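Long-range contacts in cytosolic IMP-GMP specific 5'-nucleotidase (Legionella pneumophila subsp. pneumophila, PDB 4OHF), which probably hydrolyses the 5'-phosphate of purine nucleoside monophosphates such as IMP and GMP, using magnesium: residues Leu72-Lys77 against Asn120-Asp125; Leu84-Ala89 against Ala414-Phe419; Ala89-Tyr94 against Lys405-Phe410. One frame throughout, in Å; residues are numbered along the deposited sequence.

Interaction 1 of 3, residues Leu72-Lys77 against Asn120-Asp125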
loop_
_atom_site.group_PDB
_atom_site.type_symbol
_atom_site.label_atom_id
_atom_site.label_comp_id
_atom_site.label_asym_id
_atom_site.label_seq_id
_atom_site.Cartn_x
_atom_site.Cartn_y
_atom_site.Cartn_z
ATOM N N LEU B 72 -22.994 11.740 -3.017
ATOM C CA LEU B 72 -22.981 10.550 -3.856
ATOM C C LEU B 72 -21.579 10.092 -4.229
ATOM O O LEU B 72 -20.629 10.876 -4.209
ATOM C CB LEU B 72 -23.802 10.783 -5.124
ATOM C CG LEU B 72 -25.245 11.228 -4.881
ATOM C CD1 LEU B 72 -26.014 11.211 -6.202
ATOM C CD2 LEU B 72 -25.909 10.317 -3.838
ATOM N N VAL B 73 -21.466 8.811 -4.573
ATOM C CA VAL B 73 -20.189 8.215 -4.955
ATOM C C VAL B 73 -20.218 7.707 -6.397
ATOM O O VAL B 73 -21.185 7.070 -6.828
ATOM C CB VAL B 73 -19.840 7.010 -4.046
ATOM C CG1 VAL B 73 -18.574 6.338 -4.553
ATOM C CG2 VAL B 73 -19.686 7.458 -2.600
ATOM N N ILE B 74 -19.152 7.975 -7.139
ATOM C CA ILE B 74 -19.088 7.521 -8.519
ATOM C C ILE B 74 -18.249 6.257 -8.713
ATOM O O ILE B 74 -17.078 6.197 -8.332
ATOM C CB ILE B 74 -18.556 8.622 -9.447
ATOM C CG1 ILE B 74 -19.601 9.735 -9.560
ATOM C CG2 ILE B 74 -18.231 8.043 -10.818
ATOM C CD1 ILE B 74 -19.254 10.821 -10.581
ATOM N N ASP B 75 -18.879 5.240 -9.285
ATOM C CA ASP B 75 -18.220 3.968 -9.576
ATOM C C ASP B 75 -17.821 4.085 -11.044
ATOM O O ASP B 75 -18.588 3.713 -11.931
ATOM C CB ASP B 75 -19.206 2.809 -9.369
ATOM C CG ASP B 75 -18.621 1.455 -9.740
ATOM O OD1 ASP B 75 -19.251 0.431 -9.393
ATOM O OD2 ASP B 75 -17.545 1.410 -10.380
ATOM N N SER B 76 -16.631 4.633 -11.283
ATOM C CA SER B 76 -16.134 4.849 -12.639
ATOM C C SER B 76 -16.023 3.558 -13.430
ATOM O O SER B 76 -16.280 3.528 -14.633
ATOM C CB SER B 76 -14.776 5.568 -12.598
ATOM O OG SER B 76 -13.876 4.918 -11.720
ATOM N N LYS B 77 -15.657 2.489 -12.740
ATOM C CA LYS B 77 -15.508 1.193 -13.374
ATOM C C LYS B 77 -16.765 0.811 -14.155
ATOM O O LYS B 77 -16.694 0.514 -15.342
ATOM C CB LYS B 77 -15.210 0.139 -12.307
ATOM C CG LYS B 77 -15.127 -1.313 -12.792
ATOM C CD LYS B 77 -15.276 -2.253 -11.590
ATOM C CE LYS B 77 -15.263 -3.729 -11.967
ATOM N NZ LYS B 77 -15.760 -4.558 -10.821
ATOM N N ASN B 120 -11.176 2.701 -7.923
ATOM C CA ASN B 120 -12.246 2.747 -8.924
ATOM C C ASN B 120 -13.376 3.686 -8.511
ATOM O O ASN B 120 -14.074 4.244 -9.354
ATOM C CB ASN B 120 -12.831 1.347 -9.172
ATOM C CG ASN B 120 -12.034 0.550 -10.193
ATOM O OD1 ASN B 120 -11.755 1.039 -11.285
ATOM N ND2 ASN B 120 -11.678 -0.686 -9.846
ATOM N N TYR B 121 -13.563 3.850 -7.208
ATOM C CA TYR B 121 -14.613 4.716 -6.712
ATOM C C TYR B 121 -14.109 6.132 -6.494
ATOM O O TYR B 121 -13.016 6.332 -5.966
ATOM C CB TYR B 121 -15.172 4.174 -5.394
ATOM C CG TYR B 121 -15.782 2.802 -5.506
ATOM C CD1 TYR B 121 -15.074 1.666 -5.111
ATOM C CD2 TYR B 121 -17.066 2.636 -6.022
ATOM C CE1 TYR B 121 -15.630 0.399 -5.229
ATOM C CE2 TYR B 121 -17.632 1.375 -6.147
ATOM C CZ TYR B 121 -16.908 0.260 -5.749
ATOM O OH TYR B 121 -17.472 -0.988 -5.875
ATOM N N MET B 122 -14.905 7.107 -6.918
ATOM C CA MET B 122 -14.568 8.515 -6.746
ATOM C C MET B 122 -15.537 9.041 -5.696
ATOM O O MET B 122 -16.742 9.109 -5.934
ATOM C CB MET B 122 -14.737 9.259 -8.068
ATOM C CG MET B 122 -13.785 8.774 -9.147
ATOM S SD MET B 122 -14.014 9.544 -10.767
ATOM C CE MET B 122 -12.845 10.917 -10.676
ATOM N N ALA B 123 -15.008 9.386 -4.525
ATOM C CA ALA B 123 -15.841 9.869 -3.429
ATOM C C ALA B 123 -15.377 11.185 -2.821
ATOM O O ALA B 123 -15.414 11.365 -1.603
ATOM C CB ALA B 123 -15.931 8.802 -2.336
ATOM N N ILE B 124 -14.957 12.115 -3.667
ATOM C CA ILE B 124 -14.503 13.406 -3.178
ATOM C C ILE B 124 -15.609 14.453 -3.096
ATOM O O ILE B 124 -16.312 14.729 -4.072
ATOM C CB ILE B 124 -13.352 13.968 -4.048
ATOM C CG1 ILE B 124 -13.365 13.317 -5.446
ATOM C CG2 ILE B 124 -12.024 13.732 -3.337
ATOM C CD1 ILE B 124 -14.697 13.416 -6.197
ATOM N N ASP B 125 -15.743 15.031 -1.909
ATOM C CA ASP B 125 -16.731 16.062 -1.643
ATOM C C ASP B 125 -16.187 17.394 -2.145
ATOM O O ASP B 125 -15.261 17.953 -1.562
ATOM C CB ASP B 125 -16.991 16.157 -0.140
ATOM C CG ASP B 125 -18.080 17.139 0.198
ATOM O OD1 ASP B 125 -17.967 17.831 1.234
ATOM O OD2 ASP B 125 -19.055 17.206 -0.571
#

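Interaction 2 of 3, residues Leu84-Ala89 against Ala414-Phe419. With 5GP (guanosine-5'-monophosphate), chain E.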
loop_
_atom_site.group_PDB
_atom_site.type_symbol
_atom_site.label_atom_id
_atom_site.label_comp_id
_atom_site.label_asym_id
_atom_site.label_seq_id
_atom_site.Cartn_x
_atom_site.Cartn_y
_atom_site.Cartn_z
ATOM N N LEU B 84 -24.305 5.721 -0.448
ATOM C CA LEU B 84 -23.784 4.806 0.563
ATOM C C LEU B 84 -24.140 5.148 2.003
ATOM O O LEU B 84 -24.449 6.287 2.328
ATOM C CB LEU B 84 -22.264 4.723 0.440
ATOM C CG LEU B 84 -21.619 3.766 -0.563
ATOM C CD1 LEU B 84 -22.469 3.582 -1.801
ATOM C CD2 LEU B 84 -20.258 4.314 -0.912
ATOM N N SER B 85 -24.089 4.141 2.867
ATOM C CA SER B 85 -24.370 4.315 4.288
ATOM C C SER B 85 -23.024 4.641 4.875
ATOM O O SER B 85 -22.015 4.541 4.179
ATOM C CB SER B 85 -24.862 3.015 4.904
ATOM O OG SER B 85 -23.790 2.083 4.999
ATOM N N ARG B 86 -22.986 5.002 6.152
ATOM C CA ARG B 86 -21.710 5.351 6.771
ATOM C C ARG B 86 -20.672 4.237 6.699
ATOM O O ARG B 86 -19.482 4.507 6.747
ATOM C CB ARG B 86 -21.896 5.783 8.231
ATOM C CG ARG B 86 -22.305 4.690 9.194
ATOM C CD ARG B 86 -21.530 4.829 10.516
ATOM N NE ARG B 86 -21.717 6.127 11.172
ATOM C CZ ARG B 86 -20.724 6.971 11.465
ATOM N NH1 ARG B 86 -19.468 6.653 11.158
ATOM N NH2 ARG B 86 -20.979 8.137 12.056
ATOM N N TYR B 87 -21.106 2.987 6.580
ATOM C CA TYR B 87 -20.155 1.886 6.500
ATOM C C TYR B 87 -19.973 1.396 5.079
ATOM O O TYR B 87 -19.412 0.329 4.849
ATOM C CB TYR B 87 -20.595 0.729 7.408
ATOM C CG TYR B 87 -20.525 1.091 8.875
ATOM C CD1 TYR B 87 -21.592 0.825 9.736
ATOM C CD2 TYR B 87 -19.408 1.751 9.388
ATOM C CE1 TYR B 87 -21.553 1.215 11.059
ATOM C CE2 TYR B 87 -19.360 2.146 10.709
ATOM C CZ TYR B 87 -20.438 1.880 11.540
ATOM O OH TYR B 87 -20.405 2.321 12.838
ATOM N N GLY B 88 -20.446 2.179 4.121
ATOM C CA GLY B 88 -20.299 1.800 2.731
ATOM C C GLY B 88 -21.359 0.860 2.194
ATOM O O GLY B 88 -21.134 0.223 1.176
ATOM N N ALA B 89 -22.504 0.760 2.865
ATOM C CA ALA B 89 -23.573 -0.107 2.380
ATOM C C ALA B 89 -24.332 0.613 1.270
ATOM O O ALA B 89 -24.670 1.791 1.399
ATOM C CB ALA B 89 -24.519 -0.466 3.512
ATOM N N ALA B 414 -32.363 4.114 7.233
ATOM C CA ALA B 414 -32.635 4.507 8.603
ATOM C C ALA B 414 -31.326 4.950 9.249
ATOM O O ALA B 414 -31.330 5.587 10.292
ATOM C CB ALA B 414 -33.228 3.357 9.358
ATOM N N GLU B 415 -30.202 4.606 8.629
ATOM C CA GLU B 415 -28.903 4.991 9.166
ATOM C C GLU B 415 -28.317 6.189 8.464
ATOM O O GLU B 415 -28.891 6.744 7.520
ATOM C CB GLU B 415 -27.893 3.842 9.096
ATOM C CG GLU B 415 -28.245 2.749 8.118
ATOM C CD GLU B 415 -27.216 1.633 8.102
ATOM O OE1 GLU B 415 -26.793 1.190 9.199
ATOM O OE2 GLU B 415 -26.843 1.194 6.989
ATOM N N GLU B 416 -27.146 6.582 8.933
ATOM C CA GLU B 416 -26.477 7.725 8.365
ATOM C C GLU B 416 -25.895 7.439 6.984
ATOM O O GLU B 416 -25.511 6.314 6.667
ATOM C CB GLU B 416 -25.383 8.185 9.320
ATOM C CG GLU B 416 -25.863 8.280 10.740
ATOM C CD GLU B 416 -24.754 8.650 11.671
ATOM O OE1 GLU B 416 -24.355 9.836 11.672
ATOM O OE2 GLU B 416 -24.268 7.747 12.388
ATOM N N SER B 417 -25.858 8.474 6.158
ATOM C CA SER B 417 -25.301 8.342 4.834
ATOM C C SER B 417 -23.791 8.422 4.998
ATOM O O SER B 417 -23.284 8.899 6.022
ATOM C CB SER B 417 -25.802 9.473 3.929
ATOM O OG SER B 417 -25.383 10.730 4.412
ATOM N N TYR B 418 -23.075 7.921 4.005
ATOM C CA TYR B 418 -21.630 7.953 4.036
ATOM C C TYR B 418 -21.194 9.416 4.182
ATOM O O TYR B 418 -20.206 9.709 4.859
ATOM C CB TYR B 418 -21.074 7.324 2.743
ATOM C CG TYR B 418 -19.569 7.422 2.599
ATOM C CD1 TYR B 418 -18.717 6.767 3.492
ATOM C CD2 TYR B 418 -19.003 8.237 1.628
ATOM C CE1 TYR B 418 -17.346 6.936 3.427
ATOM C CE2 TYR B 418 -17.638 8.420 1.554
ATOM C CZ TYR B 418 -16.810 7.770 2.456
ATOM O OH TYR B 418 -15.452 7.977 2.390
ATOM N N PHE B 419 -21.929 10.335 3.555
ATOM C CA PHE B 419 -21.581 11.742 3.669
ATOM C C PHE B 419 -21.772 12.218 5.116
ATOM O O PHE B 419 -21.021 13.077 5.607
ATOM C CB PHE B 419 -22.409 12.602 2.713
ATOM C CG PHE B 419 -22.191 14.086 2.898
ATOM C CD1 PHE B 419 -23.118 14.862 3.591
ATOM C CD2 PHE B 419 -21.033 14.699 2.425
ATOM C CE1 PHE B 419 -22.891 16.227 3.813
ATOM C CE2 PHE B 419 -20.789 16.056 2.641
ATOM C CZ PHE B 419 -21.721 16.825 3.337
HETATM P P 5GP E . -10.040 1.278 9.550
HETATM O O1P 5GP E . -8.643 1.777 9.723
HETATM O O2P 5GP E . -10.949 1.754 10.659
HETATM O O3P 5GP E . -10.107 -0.242 9.448
HETATM O "O5'" 5GP E . -10.612 1.790 8.136
HETATM C "C5'" 5GP E . -10.710 3.183 7.830
HETATM C "C4'" 5GP E . -12.117 3.548 7.366
HETATM O "O4'" 5GP E . -13.199 3.225 8.246
HETATM C "C3'" 5GP E . -12.362 5.035 7.031
HETATM O "O3'" 5GP E . -11.520 5.556 5.953
HETATM C "C2'" 5GP E . -13.841 4.994 6.713
HETATM O "O2'" 5GP E . -14.033 4.795 5.263
HETATM C "C1'" 5GP E . -14.372 3.830 7.602
HETATM N N9 5GP E . -15.364 4.289 8.672
HETATM C C8 5GP E . -16.691 4.488 8.554
HETATM N N7 5GP E . -17.239 4.896 9.732
HETATM C C5 5GP E . -16.212 4.951 10.625
HETATM C C6 5GP E . -16.095 5.289 11.999
HETATM O O6 5GP E . -17.115 5.637 12.642
HETATM N N1 5GP E . -14.853 5.232 12.612
HETATM C C2 5GP E . -13.738 4.860 11.937
HETATM N N2 5GP E . -12.538 4.812 12.565
HETATM N N3 5GP E . -13.819 4.525 10.592
HETATM C C4 5GP E . -15.036 4.565 9.945
#

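Interaction 3 of 3, residues Ala89-Tyr94 against Lys405-Phe410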
loop_
_atom_site.group_PDB
_atom_site.type_symbol
_atom_site.label_atom_id
_atom_site.label_comp_id
_atom_site.label_asym_id
_atom_site.label_seq_id
_atom_site.Cartn_x
_atom_site.Cartn_y
_atom_site.Cartn_z
ATOM N N ALA B 89 -22.504 0.760 2.865
ATOM C CA ALA B 89 -23.573 -0.107 2.380
ATOM C C ALA B 89 -24.332 0.613 1.270
ATOM O O ALA B 89 -24.670 1.791 1.399
ATOM C CB ALA B 89 -24.519 -0.466 3.512
ATOM N N ILE B 90 -24.593 -0.093 0.175
ATOM C CA ILE B 90 -25.313 0.500 -0.937
ATOM C C ILE B 90 -26.798 0.619 -0.622
ATOM O O ILE B 90 -27.526 -0.369 -0.613
ATOM C CB ILE B 90 -25.133 -0.322 -2.227
ATOM C CG1 ILE B 90 -23.658 -0.339 -2.619
ATOM C CG2 ILE B 90 -25.965 0.285 -3.356
ATOM C CD1 ILE B 90 -23.377 -1.079 -3.893
ATOM N N ARG B 91 -27.229 1.844 -0.352
ATOM C CA ARG B 91 -28.620 2.134 -0.058
ATOM C C ARG B 91 -29.367 2.118 -1.390
ATOM O O ARG B 91 -30.447 1.535 -1.514
ATOM C CB ARG B 91 -28.727 3.507 0.611
ATOM C CG ARG B 91 -30.116 4.125 0.580
ATOM C CD ARG B 91 -31.137 3.256 1.275
ATOM N NE ARG B 91 -32.473 3.831 1.179
ATOM C CZ ARG B 91 -33.560 3.281 1.707
ATOM N NH1 ARG B 91 -33.476 2.137 2.374
ATOM N NH2 ARG B 91 -34.732 3.878 1.560
ATOM N N LEU B 92 -28.794 2.780 -2.387
ATOM C CA LEU B 92 -29.396 2.786 -3.710
ATOM C C LEU B 92 -28.391 3.170 -4.788
ATOM O O LEU B 92 -27.398 3.837 -4.516
ATOM C CB LEU B 92 -30.646 3.675 -3.736
ATOM C CG LEU B 92 -30.623 5.127 -3.294
ATOM C CD1 LEU B 92 -29.916 5.939 -4.343
ATOM C CD2 LEU B 92 -32.053 5.624 -3.126
ATOM N N SER B 93 -28.638 2.705 -6.007
ATOM C CA SER B 93 -27.730 2.970 -7.108
ATOM C C SER B 93 -28.394 3.191 -8.462
ATOM O O SER B 93 -29.519 2.755 -8.707
ATOM C CB SER B 93 -26.722 1.822 -7.223
ATOM O OG SER B 93 -27.384 0.585 -7.426
ATOM N N TYR B 94 -27.668 3.878 -9.336
ATOM C CA TYR B 94 -28.134 4.169 -10.679
ATOM C C TYR B 94 -26.999 3.953 -11.686
ATOM O O TYR B 94 -25.820 4.153 -11.370
ATOM C CB TYR B 94 -28.605 5.630 -10.789
ATOM C CG TYR B 94 -29.927 5.971 -10.125
ATOM C CD1 TYR B 94 -30.067 5.949 -8.738
ATOM C CD2 TYR B 94 -31.037 6.337 -10.891
ATOM C CE1 TYR B 94 -31.283 6.282 -8.129
ATOM C CE2 TYR B 94 -32.256 6.672 -10.293
ATOM C CZ TYR B 94 -32.372 6.640 -8.914
ATOM O OH TYR B 94 -33.579 6.938 -8.317
ATOM N N LYS B 405 -34.964 11.016 -6.490
ATOM C CA LYS B 405 -34.011 9.973 -6.817
ATOM C C LYS B 405 -33.114 9.529 -5.662
ATOM O O LYS B 405 -32.798 8.341 -5.539
ATOM C CB LYS B 405 -33.102 10.425 -7.965
ATOM C CG LYS B 405 -33.793 10.588 -9.317
ATOM C CD LYS B 405 -32.860 11.210 -10.378
ATOM C CE LYS B 405 -31.759 10.261 -10.837
ATOM N NZ LYS B 405 -30.851 10.873 -11.883
ATOM N N TRP B 406 -32.713 10.464 -4.802
ATOM C CA TRP B 406 -31.755 10.131 -3.751
ATOM C C TRP B 406 -32.126 10.236 -2.284
ATOM O O TRP B 406 -31.356 9.803 -1.428
ATOM C CB TRP B 406 -30.480 10.930 -3.980
ATOM C CG TRP B 406 -29.960 10.804 -5.351
ATOM C CD1 TRP B 406 -30.185 11.654 -6.411
ATOM C CD2 TRP B 406 -29.160 9.743 -5.853
ATOM N NE1 TRP B 406 -29.568 11.176 -7.543
ATOM C CE2 TRP B 406 -28.932 10.001 -7.228
ATOM C CE3 TRP B 406 -28.605 8.598 -5.278
ATOM C CZ2 TRP B 406 -28.172 9.146 -8.032
ATOM C CZ3 TRP B 406 -27.851 7.754 -6.072
ATOM C CH2 TRP B 406 -27.641 8.031 -7.436
ATOM N N GLU B 407 -33.285 10.791 -1.979
ATOM C CA GLU B 407 -33.685 10.920 -0.590
ATOM C C GLU B 407 -32.768 11.942 0.089
ATOM O O GLU B 407 -32.213 12.804 -0.586
ATOM C CB GLU B 407 -33.633 9.544 0.091
ATOM C CG GLU B 407 -34.838 8.662 -0.247
ATOM C CD GLU B 407 -34.527 7.160 -0.276
ATOM O OE1 GLU B 407 -35.481 6.355 -0.408
ATOM O OE2 GLU B 407 -33.334 6.779 -0.176
ATOM N N ARG B 408 -32.605 11.836 1.404
ATOM C CA ARG B 408 -31.787 12.781 2.175
ATOM C C ARG B 408 -30.281 12.706 2.020
ATOM O O ARG B 408 -29.708 11.647 1.747
ATOM C CB ARG B 408 -32.108 12.659 3.662
ATOM C CG ARG B 408 -33.333 13.428 4.074
ATOM C CD ARG B 408 -33.746 13.112 5.488
ATOM N NE ARG B 408 -34.694 12.012 5.512
ATOM C CZ ARG B 408 -35.275 11.572 6.619
ATOM N NH1 ARG B 408 -34.986 12.149 7.783
ATOM N NH2 ARG B 408 -36.146 10.571 6.566
ATOM N N VAL B 409 -29.645 13.853 2.217
ATOM C CA VAL B 409 -28.200 13.952 2.129
ATOM C C VAL B 409 -27.548 13.241 3.308
ATOM O O VAL B 409 -26.552 12.547 3.129
ATOM C CB VAL B 409 -27.739 15.435 2.136
ATOM C CG1 VAL B 409 -26.251 15.526 2.364
ATOM C CG2 VAL B 409 -28.108 16.097 0.821
ATOM N N PHE B 410 -28.119 13.403 4.503
ATOM C CA PHE B 410 -27.546 12.814 5.713
ATOM C C PHE B 410 -28.016 11.410 6.086
ATOM O O PHE B 410 -27.429 10.767 6.957
ATOM C CB PHE B 410 -27.761 13.758 6.905
ATOM C CG PHE B 410 -26.962 15.045 6.825
ATOM C CD1 PHE B 410 -25.713 15.149 7.445
ATOM C CD2 PHE B 410 -27.458 16.154 6.136
ATOM C CE1 PHE B 410 -24.986 16.325 7.382
ATOM C CE2 PHE B 410 -26.729 17.337 6.070
ATOM C CZ PHE B 410 -25.493 17.426 6.691
#

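Interaction 1 of 3, residues Leu72-Lys77 against Asn120-Asp125
Ile74 and Met122 face each other as an antiparallel hydrogen-bonded pair, and the contact is built outward from them. Ile74 N donates to Met122 O at 2.9 Å, and Met122 N returns the bond to Ile74 O at 2.7 Å. Both bonds are nearly straight. The same Ile74 O also takes a CA-H...O contact from Tyr121. One residue further along, Asp75 and Tyr121 form the non-hydrogen-bonded pair. Beyond it the pairing continues past the strand ends, where Ser76 N reaches Asn120 O at 3.2 Å in a more bent bond.

The side chains sort themselves by sheet face. Ile74 and Met122 meet on one face through their CB atoms, 4.1 Å apart; beyond CB the methionine chain turns off from residues 72-77. On the other face, Asp75 CG lies 3.7 Å from Tyr121 CE2, with carboxylate and ring planes 53° apart. The Asp75 side chain reaches this position with CG anti to the backbone N (chi1 176°). Val73 adds its two methyls separately: CG1 approaches Tyr121 CB, and CG2 approaches Ala123 CB at 4.0 Å.

A second shell fixes the carboxylate of Asp75, whose OD1 is hydrogen-bonded to Tyr109 OH and whose OD2 accepts from Asn78 N. In the five-stranded antiparallel sheet, strand 121-122 is one edge within this chain and strand 73-75 lies between it and strand 80-84. Helix 129-143 packs on Ile74, while helix 153-170 covers Ser76, Asn120 and Met122.

Interaction 2 of 3, residues Leu84-Ala89 against Ala414-Phe419
Arg86 and Glu416 form a salt bridge of uneven geometry, one group met in its plane and the other from above. Glu416 OE2 lies at the guanidinium edge, 3.3 Å from Arg86 NE, yet that nitrogen stands 63° out of the carboxylate plane; a weaker bond to the same oxygen comes from Arg86 NH2. The two side chains run side by side in the same direction, the arginine bent at chi2 (138°) and chi3 (58°). This course carries its other nitrogen, NH1, to within 3.2 Å of N7 of the bound GMP, a weak hydrogen bond.

Two backbone bonds underlie the pair: Tyr418 N to Leu84 O at 2.7 Å and Arg86 N to Glu416 O at 2.9 Å. Leu84 CB packs on Tyr418 CB at 3.7 Å. Ser85 OG accepts from Tyr87 N and Ala89 N, bracing the tip of the hairpin, while Ser417 OG caps the helix at Ala420 N and hydrogen-bonds Val409 O.

Arg86 NH1 of the second subunit also binds this GMP. A type I turn overlaid by an ST turn thus presents Arg86 and Tyr87 to a nucleotide pocket, completed by Tyr421, at a subunit interface, consistent with an effector site.

Interaction 3 of 3, residues Ala89-Tyr94 against Lys405-Phe410
Arg91 and Glu407 supply the ionic part of the contact. Arg91 NH2 bonds to Glu407 OE1 at 3.3 Å, and a weaker bond runs from Arg91 NE to Glu407 OE2. The chains cross at about a right angle, with guanidinium and carboxylate planes 36° apart.

Along strand 90-95, Leu92 rests a methyl against polar oxygens, its CD2 lying between Lys405 O (3.7 Å) and Glu407 OE2. In the apolar part, Tyr94 and Trp406 run past one another in opposite senses, the Tyr94 ring and the six-membered ring of Trp406 having centroids 4.7 Å apart and planes at 42°, an oblique arrangement in which Tyr94 CE1 lies over the indole face. On the same side of the ring, but toward CE2 and CD2, Tyr94 meets aliphatic Lys405, whose bend at chi3 (71°) brings CE to 3.7 Å from Tyr94 CE2.

A classic beta bulge opposite Lys83 accounts for Arg91 and Leu92, though consecutive, both pointing toward the 405-410 loop. Lys83 NZ binds the carbonyls of Trp406 and Arg408, while Asp67 O accepts from Trp406 NE1 and Lys405 NZ. The contact thus probably relies on ring burial, the long Arg91-Glu407 pair at its more exposed end adding less.

How the interactions relate
Together the three contacts show how one small sheet can join distant parts of a chain to a ligand site. Interaction 1 adds an edge strand, and interactions 2 and 3 bind residues 405-419 to the hairpin formed by strands 80-84 and 90-95. Val73 CG2 of interaction 1 packs on Leu84 CD2 of interaction 2 at 3.6 Å, and Leu72 also touches Trp406 of interaction 3. Interactions 2 and 3, with centres about 9 Å apart, share Ala89 and are joined by a probable bond of 2.9 Å from Ser417 N to Phe410 O. Only interaction 2 touches GMP; the Ala123 side chain is about 9 Å from the nucleotide. Magnesium is held elsewhere, by Asp23, Asp25 and Asp303.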